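Local structure of Ceg4 (Legionella pneumophila subsp. pneumophila, 6AOK) at residues 69-74 / 123-128; 150-155 / 177-182; 157-162 / 182-187. The protein dephosphorylates phosphotyrosine and attenuates eukaryotic MAPK pathways, this chain being the magnesium-binding HAD-like phosphatase part of a longer, probably membrane-anchored protein. All blocks are in the same frame, centred on the assembly; numbering follows the deposited sequence. Where two conformers were deposited one is given.

Contact 1: residues 69-74 / 123-128; sequences AKYGKY and FKYQGF
Y71 is met at its CB by the hydroxyl end of Y125, the two side chains crossing at about a right angle with Y71 CB 3.1 Å from Y125 OH. The Y71 hydroxyl turns elsewhere, to the backbone O of D84. G72, whose positive phi ends helix 60-71, offers its carbonyl to the same tyrosine: Y125 OH donates to G72 O, which lies in the plane of the Y125 ring at its edge. The 2.5 Å between Y125 OH and G72 O is very short and its exact value should be read with caution. Y74 then folds back over Y125. Its CB stands over the Y125 face, 4.1 Å from the ring centroid, while the edge of its own ring is directed at that face in an offset edge-to-face pair with planes at 61°. With CG anti to the backbone N (chi1 -162°), the Y74 ring reaches Q126, whose CA sits over one of its faces, 4.0 Å from the centroid. Q126 NE2 adds a weak bond to Y74 OH at 3.2 Å, and Q126 OE1 accepts from M89 N. Beyond it a Schellman motif with G127 as C-prime residue ends helix 116-125. Around the contact, Y125 leans on F67, and Y74 and Q126 both rest on V94, so helices 60-71, 91-100 and 116-125 converge here.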
loop_
_atom_site.group_PDB
_atom_site.type_symbol
_atom_site.label_atom_id
_atom_site.label_comp_id
_atom_site.label_asym_id
_atom_site.label_seq_id
_atom_site.Cartn_x
_atom_site.Cartn_y
_atom_site.Cartn_z
ATOM N N ALA A 69 -12.658 18.045 3.843
ATOM C CA ALA A 69 -12.473 19.429 4.304
ATOM C C ALA A 69 -11.105 19.967 3.890
ATOM O O ALA A 69 -10.963 21.143 3.518
ATOM C CB ALA A 69 -12.602 19.519 5.826
ATOM N N LYS A 70 -10.102 19.102 3.905
ATOM C CA LYS A 70 -8.743 19.500 3.576
ATOM C C LYS A 70 -8.546 19.625 2.072
ATOM O O LYS A 70 -7.983 20.623 1.606
ATOM C CB LYS A 70 -7.751 18.501 4.174
ATOM C CG LYS A 70 -6.310 18.945 3.942
ATOM C CD LYS A 70 -5.370 18.102 4.710
ATOM C CE LYS A 70 -3.884 18.461 4.442
ATOM N NZ LYS A 70 -3.531 19.886 4.726
ATOM N N TYR A 71 -9.020 18.653 1.297
ATOM C CA TYR A 71 -8.682 18.535 -0.119
ATOM C C TYR A 71 -9.857 18.767 -1.050
ATOM O O TYR A 71 -9.663 18.774 -2.274
ATOM C CB TYR A 71 -8.090 17.148 -0.419
ATOM C CG TYR A 71 -6.792 16.831 0.292
ATOM C CD1 TYR A 71 -6.727 15.846 1.273
ATOM C CD2 TYR A 71 -5.620 17.496 -0.041
ATOM C CE1 TYR A 71 -5.584 15.567 1.893
ATOM C CE2 TYR A 71 -4.441 17.213 0.599
ATOM C CZ TYR A 71 -4.425 16.242 1.563
ATOM O OH TYR A 71 -3.257 15.927 2.224
ATOM N N GLY A 72 -11.077 18.964 -0.519
ATOM C CA GLY A 72 -12.236 18.977 -1.359
ATOM C C GLY A 72 -12.575 17.566 -1.779
ATOM O O GLY A 72 -11.926 16.590 -1.365
ATOM N N LYS A 73 -13.603 17.465 -2.628
ATOM C CA LYS A 73 -14.082 16.172 -3.095
ATOM C C LYS A 73 -13.092 15.580 -4.068
ATOM O O LYS A 73 -12.530 16.284 -4.902
ATOM C CB LYS A 73 -15.444 16.300 -3.783
ATOM C CG LYS A 73 -16.658 15.994 -2.906
ATOM C CD LYS A 73 -16.909 17.122 -1.939
ATOM C CE LYS A 73 -17.485 16.640 -0.611
ATOM N NZ LYS A 73 -17.802 17.761 0.372
ATOM N N TYR A 74 -12.875 14.275 -3.968
ATOM C CA TYR A 74 -11.985 13.620 -4.921
ATOM C C TYR A 74 -12.734 13.242 -6.185
ATOM O O TYR A 74 -12.821 12.083 -6.577
ATOM C CB TYR A 74 -11.341 12.399 -4.306
ATOM C CG TYR A 74 -10.127 11.950 -5.062
ATOM C CD1 TYR A 74 -8.911 12.601 -4.904
ATOM C CD2 TYR A 74 -10.178 10.851 -5.907
ATOM C CE1 TYR A 74 -7.811 12.201 -5.584
ATOM C CE2 TYR A 74 -9.067 10.431 -6.568
ATOM C CZ TYR A 74 -7.888 11.104 -6.407
ATOM O OH TYR A 74 -6.755 10.689 -7.081
ATOM N N PHE A 123 -7.335 5.276 0.839
ATOM C CA PHE A 123 -7.914 4.595 -0.327
ATOM C C PHE A 123 -9.369 4.972 -0.505
ATOM O O PHE A 123 -9.823 5.234 -1.619
ATOM C CB PHE A 123 -7.796 3.062 -0.156
ATOM C CG PHE A 123 -6.469 2.497 -0.617
ATOM C CD1 PHE A 123 -5.369 2.439 0.254
ATOM C CD2 PHE A 123 -6.340 2.002 -1.902
ATOM C CE1 PHE A 123 -4.168 1.930 -0.145
ATOM C CE2 PHE A 123 -5.094 1.502 -2.357
ATOM C CZ PHE A 123 -4.013 1.450 -1.486
ATOM N N LYS A 124 -10.125 5.003 0.581
ATOM C CA LYS A 124 -11.552 5.359 0.498
ATOM C C LYS A 124 -11.729 6.767 -0.019
ATOM O O LYS A 124 -12.598 7.028 -0.862
ATOM C CB LYS A 124 -12.198 5.228 1.883
ATOM C CG LYS A 124 -13.707 5.592 2.031
ATOM C CD LYS A 124 -14.554 4.758 1.113
ATOM C CE LYS A 124 -14.269 3.256 1.233
ATOM N NZ LYS A 124 -14.962 2.506 0.115
ATOM N N TYR A 125 -10.950 7.707 0.513
ATOM C CA TYR A 125 -11.071 9.080 0.043
ATOM C C TYR A 125 -10.799 9.140 -1.449
ATOM O O TYR A 125 -11.423 9.939 -2.194
ATOM C CB TYR A 125 -10.093 9.979 0.804
ATOM C CG TYR A 125 -10.036 11.351 0.173
ATOM C CD1 TYR A 125 -11.163 12.183 0.189
ATOM C CD2 TYR A 125 -8.894 11.797 -0.444
ATOM C CE1 TYR A 125 -11.143 13.428 -0.424
ATOM C CE2 TYR A 125 -8.859 13.039 -1.051
ATOM C CZ TYR A 125 -9.985 13.837 -1.053
ATOM O OH TYR A 125 -9.975 15.082 -1.694
ATOM N N GLN A 126 -9.851 8.309 -1.918
ATOM C CA GLN A 126 -9.428 8.401 -3.313
ATOM C C GLN A 126 -10.209 7.476 -4.238
ATOM O O GLN A 126 -9.783 7.238 -5.371
ATOM C CB GLN A 126 -7.906 8.204 -3.428
ATOM C CG GLN A 126 -7.139 9.391 -2.713
ATOM C CD GLN A 126 -5.683 9.421 -3.063
ATOM O OE1 GLN A 126 -4.828 8.995 -2.275
ATOM N NE2 GLN A 126 -5.373 9.908 -4.255
ATOM N N GLY A 127 -11.382 7.055 -3.835
ATOM C CA GLY A 127 -12.338 6.524 -4.782
ATOM C C GLY A 127 -12.383 5.026 -4.806
ATOM O O GLY A 127 -12.989 4.464 -5.713
ATOM N N PHE A 128 -11.710 4.365 -3.878
ATOM C CA PHE A 128 -11.741 2.914 -3.838
ATOM C C PHE A 128 -12.976 2.379 -3.124
ATOM O O PHE A 128 -13.400 2.909 -2.103
ATOM C CB PHE A 128 -10.452 2.416 -3.179
ATOM C CG PHE A 128 -9.284 2.510 -4.098
ATOM C CD1 PHE A 128 -8.610 3.702 -4.241
ATOM C CD2 PHE A 128 -8.930 1.439 -4.907
ATOM C CE1 PHE A 128 -7.507 3.806 -5.099
ATOM C CE2 PHE A 128 -7.849 1.530 -5.787
ATOM C CZ PHE A 128 -7.131 2.703 -5.875
#

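Contact 2: residues 150-155 / 177-182; sequences SRLNHP and RAVKGK
L152 and K182 bury most of this interface, with V179 third, and between them they show how two helix ends can be joined mainly by aliphatic carbon. L152 CB touches the lysine, 3.7 Å from K182 CG, while L152 CD1 reaches forward to helix 169-180. Because chi2 is near 177°, CD1 continues the chain away from the backbone and arrives 3.7 Å from V179 CA and 3.8 Å from V179 CG2, the two side chains crossing at a slant. K182 lies alongside: its CB and CG are each 3.9 Å from L152 CD1, and a bend at chi2 (-71°) turns the rest of the chain past the leucine toward N153. The ammonium group finds polar partners away from L152, in N149 OD1 and, at 3.3 Å from K182 NZ, G181 O, which it approaches from above the carbonyl plane. Beneath, L152 rests helix 144-153 on I14 and F16 of strand 13-17 in the Rossmann-like sheet, while V179 supports helix 169-180 on V162 of strand 161-165. K182 is thus used amphipathically: its methylenes extend the apolar patch over L152, and its ammonium group ends at oxygen acceptors.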
loop_
_atom_site.group_PDB
_atom_site.type_symbol
_atom_site.label_atom_id
_atom_site.label_comp_id
_atom_site.label_asym_id
_atom_site.label_seq_id
_atom_site.Cartn_x
_atom_site.Cartn_y
_atom_site.Cartn_z
ATOM N N SER A 150 6.475 -14.060 7.663
ATOM C CA SER A 150 5.283 -14.776 8.108
ATOM C C SER A 150 4.236 -14.860 6.995
ATOM O O SER A 150 3.599 -15.898 6.794
ATOM C CB SER A 150 4.701 -14.076 9.340
ATOM O OG SER A 150 5.493 -14.314 10.485
ATOM N N ARG A 151 4.036 -13.776 6.268
ATOM C CA ARG A 151 3.055 -13.781 5.187
ATOM C C ARG A 151 3.437 -14.766 4.075
ATOM O O ARG A 151 2.585 -15.521 3.577
ATOM C CB ARG A 151 2.929 -12.364 4.647
ATOM C CG ARG A 151 1.913 -12.262 3.529
ATOM C CD ARG A 151 0.515 -12.558 4.076
ATOM N NE ARG A 151 -0.460 -12.172 3.061
ATOM C CZ ARG A 151 -1.549 -12.864 2.776
ATOM N NH1 ARG A 151 -1.770 -14.014 3.391
ATOM N NH2 ARG A 151 -2.400 -12.389 1.878
ATOM N N LEU A 152 4.713 -14.816 3.693
ATOM C CA LEU A 152 5.108 -15.748 2.624
ATOM C C LEU A 152 5.084 -17.206 3.086
ATOM O O LEU A 152 5.082 -18.127 2.252
ATOM C CB LEU A 152 6.497 -15.391 2.099
ATOM C CG LEU A 152 6.608 -14.231 1.109
ATOM C CD1 LEU A 152 8.099 -13.973 0.764
ATOM C CD2 LEU A 152 5.813 -14.565 -0.157
ATOM N N ASN A 153 5.088 -17.438 4.394
ATOM C CA ASN A 153 4.896 -18.778 4.922
ATOM C C ASN A 153 3.451 -19.236 4.783
ATOM O O ASN A 153 3.211 -20.437 4.850
ATOM C CB ASN A 153 5.301 -18.829 6.418
ATOM C CG ASN A 153 5.363 -20.264 6.976
ATOM O OD1 ASN A 153 5.997 -21.153 6.388
ATOM N ND2 ASN A 153 4.667 -20.495 8.095
ATOM N N HIS A 154 2.491 -18.309 4.647
ATOM C CA HIS A 154 1.081 -18.693 4.578
ATOM C C HIS A 154 0.847 -19.586 3.372
ATOM O O HIS A 154 1.499 -19.424 2.336
ATOM C CB HIS A 154 0.163 -17.486 4.483
ATOM C CG HIS A 154 0.168 -16.653 5.722
ATOM N ND1 HIS A 154 -0.239 -15.336 5.737
ATOM C CD2 HIS A 154 0.548 -16.957 6.992
ATOM C CE1 HIS A 154 -0.082 -14.852 6.967
ATOM N NE2 HIS A 154 0.374 -15.823 7.751
ATOM N N PRO A 155 -0.079 -20.538 3.483
ATOM C CA PRO A 155 -0.198 -21.548 2.417
ATOM C C PRO A 155 -0.803 -20.972 1.143
ATOM O O PRO A 155 -1.580 -21.645 0.466
ATOM C CB PRO A 155 -1.089 -22.630 3.046
ATOM C CG PRO A 155 -1.912 -21.897 4.068
ATOM C CD PRO A 155 -1.010 -20.786 4.607
ATOM N N ARG A 177 15.373 -9.587 2.101
ATOM C CA ARG A 177 15.906 -10.734 2.848
ATOM C C ARG A 177 14.836 -11.807 3.079
ATOM O O ARG A 177 15.092 -13.012 2.929
ATOM C CB ARG A 177 16.448 -10.233 4.198
ATOM C CG ARG A 177 17.617 -10.987 4.756
ATOM C CD ARG A 177 18.681 -10.005 5.342
ATOM N NE ARG A 177 18.067 -8.933 6.132
ATOM C CZ ARG A 177 18.443 -7.648 6.081
ATOM N NH1 ARG A 177 19.438 -7.264 5.280
ATOM N NH2 ARG A 177 17.824 -6.741 6.815
ATOM N N ALA A 178 13.630 -11.378 3.472
ATOM C CA ALA A 178 12.529 -12.294 3.744
ATOM C C ALA A 178 12.088 -13.017 2.475
ATOM O O ALA A 178 11.819 -14.228 2.487
ATOM C CB ALA A 178 11.362 -11.513 4.368
ATOM N N VAL A 179 12.050 -12.291 1.361
ATOM C CA VAL A 179 11.611 -12.884 0.103
ATOM C C VAL A 179 12.644 -13.899 -0.387
ATOM O O VAL A 179 12.284 -14.982 -0.843
ATOM C CB VAL A 179 11.347 -11.775 -0.932
ATOM C CG1 VAL A 179 11.149 -12.385 -2.339
ATOM C CG2 VAL A 179 10.094 -10.972 -0.555
ATOM N N LYS A 180 13.939 -13.554 -0.330
ATOM C CA LYS A 180 14.958 -14.516 -0.735
ATOM C C LYS A 180 14.997 -15.704 0.220
ATOM O O LYS A 180 15.259 -16.818 -0.204
ATOM C CB LYS A 180 16.328 -13.846 -0.815
ATOM C CG LYS A 180 16.485 -12.850 -1.953
ATOM C CD LYS A 180 17.884 -12.220 -1.879
ATOM C CE LYS A 180 18.066 -11.136 -2.908
ATOM N NZ LYS A 180 18.078 -11.665 -4.299
ATOM N N GLY A 181 14.696 -15.483 1.495
ATOM C CA GLY A 181 14.639 -16.598 2.443
ATOM C C GLY A 181 13.421 -17.477 2.282
ATOM O O GLY A 181 13.232 -18.428 3.058
ATOM N N LYS A 182 12.559 -17.151 1.316
ATOM C CA LYS A 182 11.453 -18.031 0.956
ATOM C C LYS A 182 11.627 -18.617 -0.449
ATOM O O LYS A 182 10.666 -19.126 -1.043
ATOM C CB LYS A 182 10.130 -17.292 1.093
ATOM C CG LYS A 182 9.735 -17.057 2.559
ATOM C CD LYS A 182 9.323 -18.401 3.255
ATOM C CE LYS A 182 9.387 -18.321 4.804
ATOM N NZ LYS A 182 10.833 -18.418 5.269
#

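Contact 3: residues 157-162 / 182-187; sequences ERANRV and KGYNEE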
loop_
_atom_site.group_PDB
_atom_site.type_symbol
_atom_site.label_atom_id
_atom_site.label_comp_id
_atom_site.label_asym_id
_atom_site.label_seq_id
_atom_site.Cartn_x
_atom_site.Cartn_y
_atom_site.Cartn_z
ATOM N N GLU A 157 -0.451 -19.685 -2.862
ATOM C CA GLU A 157 0.283 -20.232 -4.002
ATOM C C GLU A 157 1.542 -19.423 -4.304
ATOM O O GLU A 157 1.527 -18.230 -4.160
ATOM C CB GLU A 157 -0.538 -20.246 -5.262
ATOM C CG GLU A 157 -2.015 -20.186 -5.017
ATOM C CD GLU A 157 -2.731 -21.235 -5.784
ATOM O OE1 GLU A 157 -2.055 -22.040 -6.442
ATOM O OE2 GLU A 157 -3.968 -21.253 -5.722
ATOM N N ARG A 158 2.572 -20.110 -4.759
ATOM C CA ARG A 158 3.866 -19.514 -5.080
ATOM C C ARG A 158 3.746 -18.515 -6.230
ATOM O O ARG A 158 3.032 -18.743 -7.213
ATOM C CB ARG A 158 4.849 -20.634 -5.438
ATOM C CG ARG A 158 6.093 -20.221 -6.173
ATOM C CD ARG A 158 7.231 -21.136 -5.763
ATOM N NE ARG A 158 7.552 -20.931 -4.360
ATOM C CZ ARG A 158 8.624 -20.274 -3.937
ATOM N NH1 ARG A 158 9.500 -19.797 -4.811
ATOM N NH2 ARG A 158 8.834 -20.112 -2.638
ATOM N N ALA A 159 4.441 -17.401 -6.094
ATOM C CA ALA A 159 4.366 -16.341 -7.087
ATOM C C ALA A 159 5.278 -16.651 -8.274
ATOM O O ALA A 159 6.340 -17.270 -8.126
ATOM C CB ALA A 159 4.792 -14.997 -6.467
ATOM N N ASN A 160 4.843 -16.243 -9.459
ATOM C CA ASN A 160 5.776 -16.096 -10.567
ATOM C C ASN A 160 6.576 -14.800 -10.436
ATOM O O ASN A 160 7.718 -14.720 -10.894
ATOM C CB ASN A 160 5.015 -16.142 -11.907
ATOM C CG ASN A 160 4.247 -17.440 -12.096
ATOM O OD1 ASN A 160 3.107 -17.597 -11.637
ATOM N ND2 ASN A 160 4.883 -18.394 -12.753
ATOM N N ARG A 161 6.033 -13.813 -9.743
ATOM C CA ARG A 161 6.710 -12.538 -9.568
ATOM C C ARG A 161 6.380 -11.979 -8.197
ATOM O O ARG A 161 5.217 -12.006 -7.786
ATOM C CB ARG A 161 6.273 -11.554 -10.652
ATOM C CG ARG A 161 7.126 -10.319 -10.729
ATOM C CD ARG A 161 7.484 -10.009 -12.191
ATOM N NE ARG A 161 7.664 -11.179 -13.050
ATOM C CZ ARG A 161 8.642 -12.066 -12.920
ATOM N NH1 ARG A 161 9.503 -11.943 -11.923
ATOM N NH2 ARG A 161 8.737 -13.088 -13.761
ATOM N N VAL A 162 7.396 -11.473 -7.500
ATOM C CA VAL A 162 7.203 -10.800 -6.218
ATOM C C VAL A 162 7.727 -9.393 -6.379
ATOM O O VAL A 162 8.902 -9.217 -6.722
ATOM C CB VAL A 162 7.935 -11.518 -5.064
ATOM C CG1 VAL A 162 7.703 -10.757 -3.736
ATOM C CG2 VAL A 162 7.524 -13.049 -4.996
ATOM N N LYS A 182 12.559 -17.151 1.316
ATOM C CA LYS A 182 11.453 -18.031 0.956
ATOM C C LYS A 182 11.627 -18.617 -0.449
ATOM O O LYS A 182 10.666 -19.126 -1.043
ATOM C CB LYS A 182 10.130 -17.292 1.093
ATOM C CG LYS A 182 9.735 -17.057 2.559
ATOM C CD LYS A 182 9.323 -18.401 3.255
ATOM C CE LYS A 182 9.387 -18.321 4.804
ATOM N NZ LYS A 182 10.833 -18.418 5.269
ATOM N N GLY A 183 12.859 -18.625 -0.964
ATOM C CA GLY A 183 13.161 -19.361 -2.170
ATOM C C GLY A 183 13.020 -18.601 -3.470
ATOM O O GLY A 183 13.278 -19.166 -4.514
ATOM N N TYR A 184 12.643 -17.337 -3.451
ATOM C CA TYR A 184 12.538 -16.584 -4.691
ATOM C C TYR A 184 13.905 -16.069 -5.117
ATOM O O TYR A 184 14.703 -15.643 -4.283
ATOM C CB TYR A 184 11.581 -15.401 -4.484
ATOM C CG TYR A 184 10.134 -15.874 -4.273
ATOM C CD1 TYR A 184 9.342 -16.204 -5.352
ATOM C CD2 TYR A 184 9.604 -16.020 -2.991
ATOM C CE1 TYR A 184 8.055 -16.644 -5.179
ATOM C CE2 TYR A 184 8.307 -16.467 -2.812
ATOM C CZ TYR A 184 7.545 -16.781 -3.924
ATOM O OH TYR A 184 6.261 -17.255 -3.786
ATOM N N ASN A 185 14.149 -16.093 -6.427
ATOM C CA ASN A 185 15.405 -15.681 -7.032
ATOM C C ASN A 185 15.203 -14.442 -7.896
ATOM O O ASN A 185 14.074 -13.989 -8.134
ATOM C CB ASN A 185 16.016 -16.819 -7.856
ATOM C CG ASN A 185 15.029 -17.455 -8.799
ATOM O OD1 ASN A 185 14.157 -16.782 -9.361
ATOM N ND2 ASN A 185 15.166 -18.757 -8.998
ATOM N N GLU A 186 16.332 -13.917 -8.393
ATOM C CA GLU A 186 16.374 -12.549 -8.898
ATOM C C GLU A 186 15.355 -12.288 -9.993
ATOM O O GLU A 186 14.724 -11.242 -9.999
ATOM C CB GLU A 186 17.779 -12.242 -9.394
ATOM C CG GLU A 186 17.917 -10.886 -9.967
ATOM C CD GLU A 186 19.182 -10.770 -10.771
ATOM O OE1 GLU A 186 19.615 -11.797 -11.410
ATOM O OE2 GLU A 186 19.703 -9.633 -10.753
ATOM N N GLU A 187 15.169 -13.222 -10.916
ATOM C CA GLU A 187 14.230 -13.012 -11.989
ATOM C C GLU A 187 12.795 -13.092 -11.542
ATOM O O GLU A 187 11.918 -12.740 -12.232
ATOM C CB GLU A 187 14.443 -13.958 -13.179
ATOM C CG GLU A 187 13.875 -15.363 -13.088
ATOM C CD GLU A 187 14.953 -16.401 -12.817
ATOM O OE1 GLU A 187 14.810 -17.562 -13.242
ATOM O OE2 GLU A 187 15.981 -16.069 -12.199
#
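Y184 is clasped by R158, A159 and V162 near the ends of a beta-alpha-beta crossover, in which strand 161-165 leads through helix 169-180 to the parallel neighbouring strand 189-192. The polar groups pair largely between side chain and backbone. A159 N donates to Y184 OH at 2.9 Å, almost straight at 173°, with the nitrogen lying at the edge of the phenol ring in its plane; this bond fixes the far end of the tyrosine. R158 serves twice. A bend at chi3 (-66°) helps lay its guanidinium flat on the ring, centres 4.0 Å apart and planes at 11°, a cation-pi stack. From that position R158 NH2 donates within the guanidinium plane to K182 O at 2.6 Å, meeting the carbonyl nearly head on, so the bond and the stack hold the same orientation. R161 NH1 reaches E187 O in the conformer described, but a second was deposited, so this bond is less certain; E187 O also has a weak bond from R190 NH1. The backbone of V162 is hydrogen-bonded to that of E188 and of R190 in strand 189-192. On the ring face opposite R158, V162 CG2 sits over the centre of Y184, 3.6 Å from its centroid.

How the contacts relate
From the N terminus, the chain leaves strand 13-17, runs through helix 60-71, and is first closed by contact 1, which brackets 48 residues including helix 91-100 and strand 106-111. Only after this closure does contact 2 open at the end of helix 144-153. Contact 3 opens next, just ahead of strand 161-165; contact 2 then closes as helix 169-180 ends, and contact 3 closes last, before strand 189-192. The two therefore cross, share K182 and touch directly. Contact 1 ties the ends of helices 60-71 and 116-125; across the chain's centre, contact 2 ties those of helices 144-153 and 169-180, and contact 3 the start of strand 161-165 to the loop before strand 189-192.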